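Local coordinates for protein putative Acetyltransferase (Pyrococcus horikoshii, PDB 3DDD) that binds coenzyme A and probably transfers an acyl group, as a member of the GNAT acetyltransferase family, at residues 21-26 against 67-72; 31-36 against 75-80; 37-42 against 94-99. All blocks are in the same frame, centred on the assembly; numbering follows the deposited sequence.

Interaction 1 of 3, residues 21-26 against 67-72; sequences IIRYAT and LAFLKD. With EDO (1,2-ethanediol), chain C.
The guanidinium of Arg23 turns one face to CE2 and CZ of Phe69, the planes 36° apart. NH2 comes closest, 3.4 Å from Phe69 CZ, and Phe69 CE2 sits over the centre of the group. CG of Arg23 lies between the backbone N and the carbonyl carbon (chi1 59°). From there the chain runs extended to NE, which carries the guanidinium along the sheet to Phe69, two residues beyond its direct neighbour Leu67. The Leu67 side chain crosses that of Arg23 at a slant. Leu67 CG packs on Ala25 CB at 3.8 Å.

The strands 21-24 and 67-70 are antiparallel. Ile21 with Phe69 and Arg23 with Leu67 are hydrogen-bonded pairs. Each has two N-H...O bonds, such as Phe69 N to Ile21 O at 2.7 Å and Arg23 N to Leu67 O at 2.9 Å. Ile22 and Ala68 between them form a non-hydrogen-bonded pair, and their side chains turn to the other face. There Ile22 CG1 meets Ala68 CB at 3.8 Å, and helix 103-118 packs against both residues. Helix 30-41 lies against Leu67 and Phe69. The pairing thus adds the first strand of the N-terminal GNAT domain to its sheet.

Arg23 NH1 also donates to Tyr24 O at 3.0 Å, from above the carbonyl plane, and NH2 forms a salt bridge with Asp29. A leucine in place of Arg23 would probably leave Asp29 without its cationic mate and take away the flat group packed on CE2 and CZ of Phe69. The arginine therefore joins the Phe69 ring, a backbone carbonyl and a carboxylate, with its charge probably balanced by Asp29.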
loop_
_atom_site.group_PDB
_atom_site.type_symbol
_atom_site.label_atom_id
_atom_site.label_comp_id
_atom_site.label_asym_id
_atom_site.label_seq_id
_atom_site.Cartn_x
_atom_site.Cartn_y
_atom_site.Cartn_z
ATOM N N ILE A 21 -0.214 25.052 -8.216
ATOM C CA ILE A 21 -1.610 24.617 -8.289
ATOM C C ILE A 21 -1.620 23.211 -7.707
ATOM O O ILE A 21 -0.826 22.354 -8.127
ATOM C CB ILE A 21 -2.086 24.481 -9.794
ATOM C CG1 ILE A 21 -2.230 25.849 -10.477
ATOM C CG2 ILE A 21 -3.407 23.733 -9.899
ATOM C CD1 ILE A 21 -2.357 25.773 -12.044
ATOM N N ILE A 22 -2.505 22.962 -6.752
ATOM C CA ILE A 22 -2.706 21.627 -6.246
ATOM C C ILE A 22 -4.160 21.258 -6.463
ATOM O O ILE A 22 -5.065 22.010 -6.112
ATOM C CB ILE A 22 -2.305 21.518 -4.752
ATOM C CG1 ILE A 22 -0.828 21.880 -4.557
ATOM C CG2 ILE A 22 -2.528 20.146 -4.249
ATOM C CD1 ILE A 22 -0.374 21.764 -3.071
ATOM N N ARG A 23 -4.392 20.111 -7.076
ATOM C CA ARG A 23 -5.739 19.735 -7.419
ATOM C C ARG A 23 -5.945 18.224 -7.389
ATOM O O ARG A 23 -4.985 17.463 -7.299
ATOM C CB ARG A 23 -6.084 20.286 -8.774
ATOM C CG ARG A 23 -5.188 19.818 -9.894
ATOM C CD ARG A 23 -5.954 19.984 -11.212
ATOM N NE ARG A 23 -5.258 19.544 -12.409
ATOM C CZ ARG A 23 -5.023 18.279 -12.740
ATOM N NH1 ARG A 23 -5.378 17.283 -11.944
ATOM N NH2 ARG A 23 -4.392 18.010 -13.867
ATOM N N TYR A 24 -7.210 17.823 -7.462
ATOM C CA TYR A 24 -7.592 16.429 -7.537
ATOM C C TYR A 24 -7.145 15.893 -8.874
ATOM O O TYR A 24 -7.386 16.524 -9.874
ATOM C CB TYR A 24 -9.109 16.288 -7.415
ATOM C CG TYR A 24 -9.643 16.479 -6.017
ATOM C CD1 TYR A 24 -9.557 15.457 -5.095
ATOM C CD2 TYR A 24 -10.258 17.667 -5.618
ATOM C CE1 TYR A 24 -10.040 15.595 -3.824
ATOM C CE2 TYR A 24 -10.710 17.824 -4.297
ATOM C CZ TYR A 24 -10.614 16.769 -3.419
ATOM O OH TYR A 24 -11.087 16.830 -2.112
ATOM N N ALA A 25 -6.495 14.739 -8.865
ATOM C CA ALA A 25 -6.124 14.002 -10.067
ATOM C C ALA A 25 -7.361 13.336 -10.642
ATOM O O ALA A 25 -8.298 13.076 -9.912
ATOM C CB ALA A 25 -5.078 12.908 -9.718
ATOM N N THR A 26 -7.357 13.088 -11.954
ATOM C CA THR A 26 -8.321 12.225 -12.629
ATOM C C THR A 26 -7.497 11.191 -13.399
ATOM O O THR A 26 -6.260 11.265 -13.394
ATOM C CB THR A 26 -9.244 13.010 -13.594
ATOM O OG1 THR A 26 -8.551 13.340 -14.808
ATOM C CG2 THR A 26 -9.767 14.297 -12.917
ATOM N N LEU A 67 -2.497 16.297 -6.788
ATOM C CA LEU A 67 -1.339 16.545 -7.671
ATOM C C LEU A 67 -0.931 18.000 -7.562
ATOM O O LEU A 67 -1.809 18.853 -7.567
ATOM C CB LEU A 67 -1.691 16.284 -9.130
ATOM C CG LEU A 67 -1.873 14.863 -9.648
ATOM C CD1 LEU A 67 -2.042 14.995 -11.118
ATOM C CD2 LEU A 67 -0.711 13.950 -9.318
ATOM N N ALA A 68 0.383 18.263 -7.460
ATOM C CA ALA A 68 0.949 19.624 -7.342
ATOM C C ALA A 68 1.667 19.986 -8.641
ATOM O O ALA A 68 2.473 19.219 -9.159
ATOM C CB ALA A 68 1.911 19.716 -6.171
ATOM N N PHE A 69 1.336 21.140 -9.174
ATOM C CA PHE A 69 1.807 21.573 -10.464
ATOM C C PHE A 69 2.481 22.920 -10.274
ATOM O O PHE A 69 1.956 23.787 -9.570
ATOM C CB PHE A 69 0.617 21.755 -11.420
ATOM C CG PHE A 69 0.038 20.478 -11.937
ATOM C CD1 PHE A 69 0.510 19.908 -13.110
ATOM C CD2 PHE A 69 -1.012 19.856 -11.276
ATOM C CE1 PHE A 69 -0.044 18.725 -13.599
ATOM C CE2 PHE A 69 -1.559 18.676 -11.757
ATOM C CZ PHE A 69 -1.081 18.115 -12.917
ATOM N N LEU A 70 3.650 23.094 -10.876
ATOM C CA LEU A 70 4.239 24.419 -11.010
ATOM C C LEU A 70 4.186 24.763 -12.482
ATOM O O LEU A 70 5.026 24.288 -13.250
ATOM C CB LEU A 70 5.674 24.456 -10.486
ATOM C CG LEU A 70 6.308 25.845 -10.505
ATOM C CD1 LEU A 70 5.564 26.881 -9.615
ATOM C CD2 LEU A 70 7.786 25.730 -10.114
ATOM N N LYS A 71 3.159 25.529 -12.870
ATOM C CA LYS A 71 2.953 25.966 -14.257
ATOM C C LYS A 71 2.906 24.770 -15.200
ATOM O O LYS A 71 3.788 24.610 -16.055
ATOM C CB LYS A 71 4.067 26.913 -14.734
ATOM C CG LYS A 71 3.895 28.387 -14.382
ATOM C CD LYS A 71 5.145 29.192 -14.742
ATOM C CE LYS A 71 6.389 28.741 -13.933
ATOM N NZ LYS A 71 7.667 29.093 -14.630
ATOM N N ASP A 72 1.903 23.923 -15.029
ATOM C CA ASP A 72 1.683 22.794 -15.940
ATOM C C ASP A 72 2.735 21.680 -15.896
ATOM O O ASP A 72 2.528 20.625 -16.493
ATOM C CB ASP A 72 1.498 23.285 -17.388
ATOM C CG ASP A 72 0.467 24.420 -17.506
ATOM O OD1 ASP A 72 -0.295 24.661 -16.531
ATOM O OD2 ASP A 72 0.437 25.078 -18.579
HETATM C C1 EDO C . -8.003 19.625 -2.091
HETATM O O1 EDO C . -7.158 20.173 -1.087
HETATM C C2 EDO C . -7.884 20.388 -3.416
HETATM O O2 EDO C . -6.564 20.890 -3.557
#

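Interaction 2 of 3, residues 31-36 against 75-80; sequences EDMVSI and VGMGCI
Met77 and Ile36 have the most surface buried here, and Met33 comes next. Met33 and Met77 are both selenomethionines. Met77 reaches from the strand to the helix with its selenium, which lies 3.4 Å from Met33 O and 3.8 Å from Met33 CB. Its CG lies between the backbone N and the carbonyl carbon (chi1 70°), and a bend at chi3 brings the methyl end beside Met33. The two side chains cross at about a right angle, with Met77 CE 3.8 Å from Met33 CE.

Ile36 sits one helical turn further on and points at the strand. Its branches divide the work. CG2 packs on Met77 CG at 3.9 Å. CD1 comes within 3.9 Å of Gly76 N. Gly76 has no side chain, and Ile36 rests directly on its main chain.

This is helix-on-sheet packing in the N-terminal GNAT domain. Helix 30-41 covers one face of the strands, and its short segment runs at 100° to that of strand 73-82, with the axes 8.3 Å apart. Val75 and Gly76 both face Ala68 of the neighbouring strand, which makes a classic beta bulge under Ile36.

Leu67 packs on Met33. Phe54 of helix 47-60 touches Met33 as well.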
loop_
_atom_site.group_PDB
_atom_site.type_symbol
_atom_site.label_atom_id
_atom_site.label_comp_id
_atom_site.label_asym_id
_atom_site.label_seq_id
_atom_site.Cartn_x
_atom_site.Cartn_y
_atom_site.Cartn_z
ATOM N N GLU A 31 -0.238 9.442 -16.642
ATOM C CA GLU A 31 1.124 9.504 -17.136
ATOM C C GLU A 31 1.976 10.419 -16.241
ATOM O O GLU A 31 3.097 10.060 -15.862
ATOM C CB GLU A 31 1.173 9.918 -18.608
ATOM C CG GLU A 31 0.627 8.829 -19.634
ATOM C CD GLU A 31 1.263 7.411 -19.503
ATOM O OE1 GLU A 31 2.396 7.264 -18.984
ATOM O OE2 GLU A 31 0.617 6.419 -19.917
ATOM N N ASP A 32 1.434 11.579 -15.882
ATOM C CA ASP A 32 2.145 12.478 -14.980
ATOM C C ASP A 32 2.401 11.855 -13.614
ATOM O O ASP A 32 3.480 12.014 -13.046
ATOM C CB ASP A 32 1.393 13.815 -14.830
ATOM C CG ASP A 32 1.400 14.630 -16.108
ATOM O OD1 ASP A 32 2.142 14.255 -17.052
ATOM O OD2 ASP A 32 0.699 15.660 -16.157
HETATM N N MSE A 33 1.419 11.156 -13.071
HETATM C CA MSE A 33 1.600 10.545 -11.761
HETATM C C MSE A 33 2.756 9.560 -11.862
HETATM O O MSE A 33 3.638 9.523 -10.987
HETATM C CB MSE A 33 0.317 9.826 -11.308
HETATM C CG MSE A 33 -0.839 10.770 -11.057
HETATM SE SE MSE A 33 -2.591 9.945 -11.026
HETATM C CE MSE A 33 -2.346 8.648 -9.617
ATOM N N VAL A 34 2.730 8.750 -12.923
ATOM C CA VAL A 34 3.759 7.745 -13.150
ATOM C C VAL A 34 5.148 8.361 -13.268
ATOM O O VAL A 34 6.119 7.832 -12.718
ATOM C CB VAL A 34 3.473 6.887 -14.395
ATOM C CG1 VAL A 34 4.683 5.962 -14.675
ATOM C CG2 VAL A 34 2.186 6.025 -14.186
ATOM N N SER A 35 5.246 9.483 -13.975
ATOM C CA SER A 35 6.516 10.205 -14.133
ATOM C C SER A 35 7.042 10.761 -12.805
ATOM O O SER A 35 8.230 10.644 -12.497
ATOM C CB SER A 35 6.342 11.352 -15.124
ATOM O OG SER A 35 6.133 10.823 -16.429
ATOM N N ILE A 36 6.151 11.344 -12.014
ATOM C CA ILE A 36 6.518 11.791 -10.678
ATOM C C ILE A 36 7.057 10.622 -9.880
ATOM O O ILE A 36 8.125 10.740 -9.235
ATOM C CB ILE A 36 5.353 12.429 -9.904
ATOM C CG1 ILE A 36 4.979 13.774 -10.535
ATOM C CG2 ILE A 36 5.759 12.648 -8.462
ATOM C CD1 ILE A 36 3.542 14.104 -10.430
ATOM N N VAL A 75 4.775 18.137 -10.446
ATOM C CA VAL A 75 5.908 18.167 -9.545
ATOM C C VAL A 75 5.773 17.175 -8.388
ATOM O O VAL A 75 6.756 16.614 -7.920
ATOM C CB VAL A 75 6.085 19.637 -9.045
ATOM C CG1 VAL A 75 6.831 19.689 -7.717
ATOM C CG2 VAL A 75 6.799 20.435 -10.128
ATOM N N GLY A 76 4.555 16.970 -7.915
ATOM C CA GLY A 76 4.325 16.236 -6.664
ATOM C C GLY A 76 2.930 15.620 -6.579
ATOM O O GLY A 76 1.983 16.116 -7.181
HETATM N N MSE A 77 2.823 14.538 -5.810
HETATM C CA MSE A 77 1.591 13.808 -5.662
HETATM C C MSE A 77 1.501 13.114 -4.343
HETATM O O MSE A 77 2.522 12.871 -3.673
HETATM C CB MSE A 77 1.493 12.734 -6.746
HETATM C CG MSE A 77 2.467 11.603 -6.576
HETATM SE SE MSE A 77 2.199 10.319 -8.038
HETATM C CE MSE A 77 0.639 9.427 -7.351
ATOM N N GLY A 78 0.277 12.711 -4.013
ATOM C CA GLY A 78 0.020 11.838 -2.859
ATOM C C GLY A 78 -1.409 11.347 -2.854
ATOM O O GLY A 78 -2.263 11.930 -3.538
ATOM N N CYS A 79 -1.673 10.281 -2.080
ATOM C CA CYS A 79 -2.997 9.662 -2.040
ATOM C C CYS A 79 -3.478 9.288 -0.682
ATOM O O CYS A 79 -2.695 8.970 0.204
ATOM C CB CYS A 79 -3.043 8.377 -2.831
ATOM S SG CYS A 79 -2.576 8.534 -4.503
ATOM N N ILE A 80 -4.797 9.347 -0.537
ATOM C CA ILE A 80 -5.481 8.882 0.665
ATOM C C ILE A 80 -6.496 7.818 0.208
ATOM O O ILE A 80 -7.125 7.957 -0.850
ATOM C CB ILE A 80 -6.105 10.056 1.483
ATOM C CG1 ILE A 80 -6.587 9.549 2.832
ATOM C CG2 ILE A 80 -7.214 10.803 0.728
ATOM C CD1 ILE A 80 -6.845 10.592 3.795
#

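Interaction 3 of 3, residues 37-42 against 94-99; sequences FIDAYN and VKKAYQ. With COA (coenzyme A), chain B.
Lys96 brings its ammonium group to the C-terminal end of helix 30-41, which closes in a Schellman motif at Asn42. NZ is gripped by three oxygens. It donates to Asp39 O at 2.6 Å, to Asn42 OD1 at 2.8 Å and to Asp39 OD1 at 3.1 Å, the last as a salt bridge. Bends at chi3 and chi4 fold the lysine chain back over this helix end. The negative end of the helix dipole probably favours the charge there.

Asp39 OD1 also accepts the backbone N of Lys96, in a bond of 174° at the hydrogen. The two donors meet OD1 from opposite faces of the carboxylate. Asp39 reaches them with CG turned opposite its own backbone N (chi1 -176°). Its OD2 rests against CB and CG of Lys95, and a water joins OD2 to Ala97 N.

Behind this lies the coenzyme A pocket. Ala40 CB touches Val94 O at 3.4 Å. Tyr41 lays one ring face on C6P of the cofactor, and Phe37 CE1 lies over the other. A hydrogen bond from Tyr41 OH to Met92 O helps set the ring. Gln99 NE2 donates to Val94 O, and a second water joins NE2 to Ala40 O. This ties the loop after strand 86-94 to the helix beside the pantetheine arm. Val94 N donates to O9P of coenzyme A at 2.8 Å.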
loop_
_atom_site.group_PDB
_atom_site.type_symbol
_atom_site.label_atom_id
_atom_site.label_comp_id
_atom_site.label_asym_id
_atom_site.label_seq_id
_atom_site.Cartn_x
_atom_site.Cartn_y
_atom_site.Cartn_z
ATOM N N PHE A 37 6.341 9.495 -9.931
ATOM C CA PHE A 37 6.682 8.358 -9.076
ATOM C C PHE A 37 8.048 7.772 -9.441
ATOM O O PHE A 37 8.821 7.475 -8.566
ATOM C CB PHE A 37 5.613 7.269 -9.106
ATOM C CG PHE A 37 6.021 6.031 -8.375
ATOM C CD1 PHE A 37 5.777 5.900 -7.027
ATOM C CD2 PHE A 37 6.688 5.007 -9.032
ATOM C CE1 PHE A 37 6.162 4.754 -6.347
ATOM C CE2 PHE A 37 7.072 3.868 -8.364
ATOM C CZ PHE A 37 6.816 3.736 -7.027
ATOM N N ILE A 38 8.326 7.649 -10.741
ATOM C CA ILE A 38 9.551 7.054 -11.260
ATOM C C ILE A 38 10.766 7.933 -10.944
ATOM O O ILE A 38 11.822 7.425 -10.577
ATOM C CB ILE A 38 9.415 6.813 -12.797
ATOM C CG1 ILE A 38 8.506 5.599 -13.063
ATOM C CG2 ILE A 38 10.765 6.600 -13.450
ATOM C CD1 ILE A 38 8.213 5.415 -14.553
ATOM N N ASP A 39 10.623 9.241 -11.138
ATOM C CA ASP A 39 11.571 10.231 -10.617
ATOM C C ASP A 39 11.750 10.102 -9.078
ATOM O O ASP A 39 12.828 9.735 -8.580
ATOM C CB ASP A 39 11.113 11.628 -11.036
ATOM C CG ASP A 39 12.077 12.713 -10.640
ATOM O OD1 ASP A 39 12.735 12.593 -9.596
ATOM O OD2 ASP A 39 12.167 13.717 -11.357
ATOM N N ALA A 40 10.700 10.354 -8.323
ATOM C CA ALA A 40 10.842 10.391 -6.883
ATOM C C ALA A 40 11.469 9.096 -6.315
ATOM O O ALA A 40 12.333 9.158 -5.467
ATOM C CB ALA A 40 9.480 10.705 -6.214
ATOM N N TYR A 41 11.036 7.934 -6.787
ATOM C CA TYR A 41 11.480 6.648 -6.231
ATOM C C TYR A 41 12.644 6.003 -7.016
ATOM O O TYR A 41 13.057 4.912 -6.665
ATOM C CB TYR A 41 10.287 5.660 -6.140
ATOM C CG TYR A 41 9.246 5.974 -5.059
ATOM C CD1 TYR A 41 8.257 6.924 -5.277
ATOM C CD2 TYR A 41 9.248 5.306 -3.826
ATOM C CE1 TYR A 41 7.273 7.196 -4.311
ATOM C CE2 TYR A 41 8.270 5.586 -2.820
ATOM C CZ TYR A 41 7.283 6.536 -3.082
ATOM O OH TYR A 41 6.310 6.855 -2.132
ATOM N N ASN A 42 13.175 6.688 -8.040
ATOM C CA ASN A 42 14.282 6.207 -8.876
ATOM C C ASN A 42 13.990 4.810 -9.388
ATOM O O ASN A 42 14.803 3.901 -9.238
ATOM C CB ASN A 42 15.611 6.195 -8.114
ATOM C CG ASN A 42 15.996 7.553 -7.550
ATOM O OD1 ASN A 42 16.413 8.451 -8.281
ATOM N ND2 ASN A 42 15.891 7.694 -6.230
ATOM N N VAL A 94 7.682 13.579 -4.668
ATOM C CA VAL A 94 8.007 14.856 -5.300
ATOM C C VAL A 94 9.241 14.656 -6.129
ATOM O O VAL A 94 10.198 14.026 -5.689
ATOM C CB VAL A 94 8.196 15.933 -4.248
ATOM C CG1 VAL A 94 8.773 17.262 -4.848
ATOM C CG2 VAL A 94 6.830 16.160 -3.536
ATOM N N LYS A 95 9.205 15.177 -7.353
ATOM C CA LYS A 95 10.288 14.999 -8.306
ATOM C C LYS A 95 11.554 15.549 -7.695
ATOM O O LYS A 95 11.513 16.578 -7.058
ATOM C CB LYS A 95 9.964 15.724 -9.609
ATOM C CG LYS A 95 9.038 14.961 -10.558
ATOM C CD LYS A 95 8.815 15.806 -11.800
ATOM C CE LYS A 95 8.174 15.033 -12.935
ATOM N NZ LYS A 95 8.030 15.934 -14.085
ATOM N N LYS A 96 12.677 14.860 -7.885
ATOM C CA LYS A 96 13.920 15.175 -7.159
ATOM C C LYS A 96 14.343 16.627 -7.276
ATOM O O LYS A 96 14.828 17.183 -6.302
ATOM C CB LYS A 96 15.084 14.249 -7.567
ATOM C CG LYS A 96 14.920 12.794 -7.047
ATOM C CD LYS A 96 16.097 11.892 -7.378
ATOM C CE LYS A 96 16.176 11.592 -8.882
ATOM N NZ LYS A 96 15.107 10.649 -9.361
ATOM N N ALA A 97 14.122 17.249 -8.434
ATOM C CA ALA A 97 14.489 18.664 -8.647
ATOM C C ALA A 97 13.706 19.628 -7.755
ATOM O O ALA A 97 14.062 20.796 -7.606
ATOM C CB ALA A 97 14.307 19.064 -10.134
ATOM N N TYR A 98 12.619 19.144 -7.176
ATOM C CA TYR A 98 11.687 20.011 -6.469
ATOM C C TYR A 98 11.593 19.637 -5.005
ATOM O O TYR A 98 10.790 20.206 -4.262
ATOM C CB TYR A 98 10.319 19.939 -7.149
ATOM C CG TYR A 98 10.303 20.602 -8.492
ATOM C CD1 TYR A 98 10.147 21.980 -8.601
ATOM C CD2 TYR A 98 10.460 19.866 -9.661
ATOM C CE1 TYR A 98 10.143 22.621 -9.847
ATOM C CE2 TYR A 98 10.469 20.496 -10.911
ATOM C CZ TYR A 98 10.301 21.876 -10.991
ATOM O OH TYR A 98 10.287 22.513 -12.214
ATOM N N GLN A 99 12.419 18.686 -4.593
ATOM C CA GLN A 99 12.374 18.193 -3.230
ATOM C C GLN A 99 12.924 19.246 -2.298
ATOM O O GLN A 99 13.653 20.166 -2.720
ATOM C CB GLN A 99 13.143 16.873 -3.091
ATOM C CG GLN A 99 12.377 15.688 -3.659
ATOM C CD GLN A 99 13.143 14.394 -3.590
ATOM O OE1 GLN A 99 14.298 14.379 -3.205
ATOM N NE2 GLN A 99 12.507 13.302 -3.987
HETATM N N1A COA B . 16.050 12.776 3.962
HETATM C C2A COA B . 15.526 12.880 5.227
HETATM N N3A COA B . 14.364 13.596 5.426
HETATM C C4A COA B . 13.767 14.187 4.350
HETATM C C5A COA B . 14.266 14.079 3.071
HETATM C C6A COA B . 15.427 13.369 2.887
HETATM N N6A COA B . 16.049 13.558 1.744
HETATM N N7A COA B . 13.477 14.753 2.202
HETATM C C8A COA B . 12.459 15.264 2.925
HETATM N N9A COA B . 12.633 14.913 4.247
HETATM C C1B COA B . 11.706 15.111 5.374
HETATM C C2B COA B . 12.280 16.119 6.363
HETATM O O2B COA B . 11.847 15.898 7.673
HETATM C C3B COA B . 11.672 17.401 5.863
HETATM O O3B COA B . 11.687 18.367 6.857
HETATM P P3B COA B . 12.944 19.348 7.063
HETATM O O7A COA B . 12.520 20.481 7.990
HETATM O O8A COA B . 13.294 19.923 5.721
HETATM O O9A COA B . 13.985 18.597 7.822
HETATM C C4B COA B . 10.288 16.904 5.530
HETATM O O4B COA B . 10.531 15.686 4.865
HETATM C C5B COA B . 9.450 17.837 4.682
HETATM O O5B COA B . 10.201 18.264 3.596
HETATM P P1A COA B . 9.441 18.608 2.240
HETATM O O1A COA B . 10.261 19.612 1.473
HETATM O O2A COA B . 8.040 19.112 2.460
HETATM O O3A COA B . 9.412 17.155 1.562
HETATM P P2A COA B . 9.516 16.931 -0.024
HETATM O O4A COA B . 8.845 17.933 -0.894
HETATM O O5A COA B . 10.976 16.749 -0.401
HETATM O O6A COA B . 8.843 15.465 -0.186
HETATM C CBP COA B . 9.060 12.991 0.151
HETATM C CCP COA B . 9.221 14.428 0.701
HETATM C CDP COA B . 7.740 12.932 -0.618
HETATM C CEP COA B . 8.977 12.064 1.374
HETATM C CAP COA B . 10.272 12.408 -0.604
HETATM O OAP COA B . 11.307 13.321 -0.781
HETATM C C9P COA B . 10.016 11.665 -1.897
HETATM O O9P COA B . 9.207 12.089 -2.913
HETATM N N8P COA B . 10.617 10.512 -2.089
HETATM C C7P COA B . 9.823 9.430 -2.601
HETATM C C6P COA B . 10.224 8.097 -2.037
HETATM C C5P COA B . 10.428 8.142 -0.563
HETATM O O5P COA B . 11.551 7.736 -0.167
HETATM N N4P COA B . 9.424 8.625 0.225
HETATM C C3P COA B . 7.958 8.444 0.087
HETATM C C2P COA B . 7.292 7.257 0.845
HETATM S S1P COA B . 7.007 7.388 2.656
HETATM O O HOH W 1 13.615 16.024 -10.923
HETATM O O HOH W 2 13.805 10.836 -3.897
#

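How the interactions relate
The three contacts step across the N-terminal GNAT domain toward coenzyme A. Interactions 1 and 2 lie on neighbouring strands, 65-70 and 73-82, and their centres are 9 Å apart. Ala68 joins them at the bulge, with Ala68 N 2.7 Å from Gly76 O. Leu67 CD2 also packs on Met77 CB at 3.6 Å. Interactions 2 and 3 use successive turns of helix 30-41, and their centres are likewise 9 Å apart. Val75 O lies 2.9 Å from Lys95 N, which links the strand to the loop. Interaction 3 touches the cofactor directly. The side chain of Ile36 is about 7 Å from coenzyme A, and that of Ala68 about 9 Å.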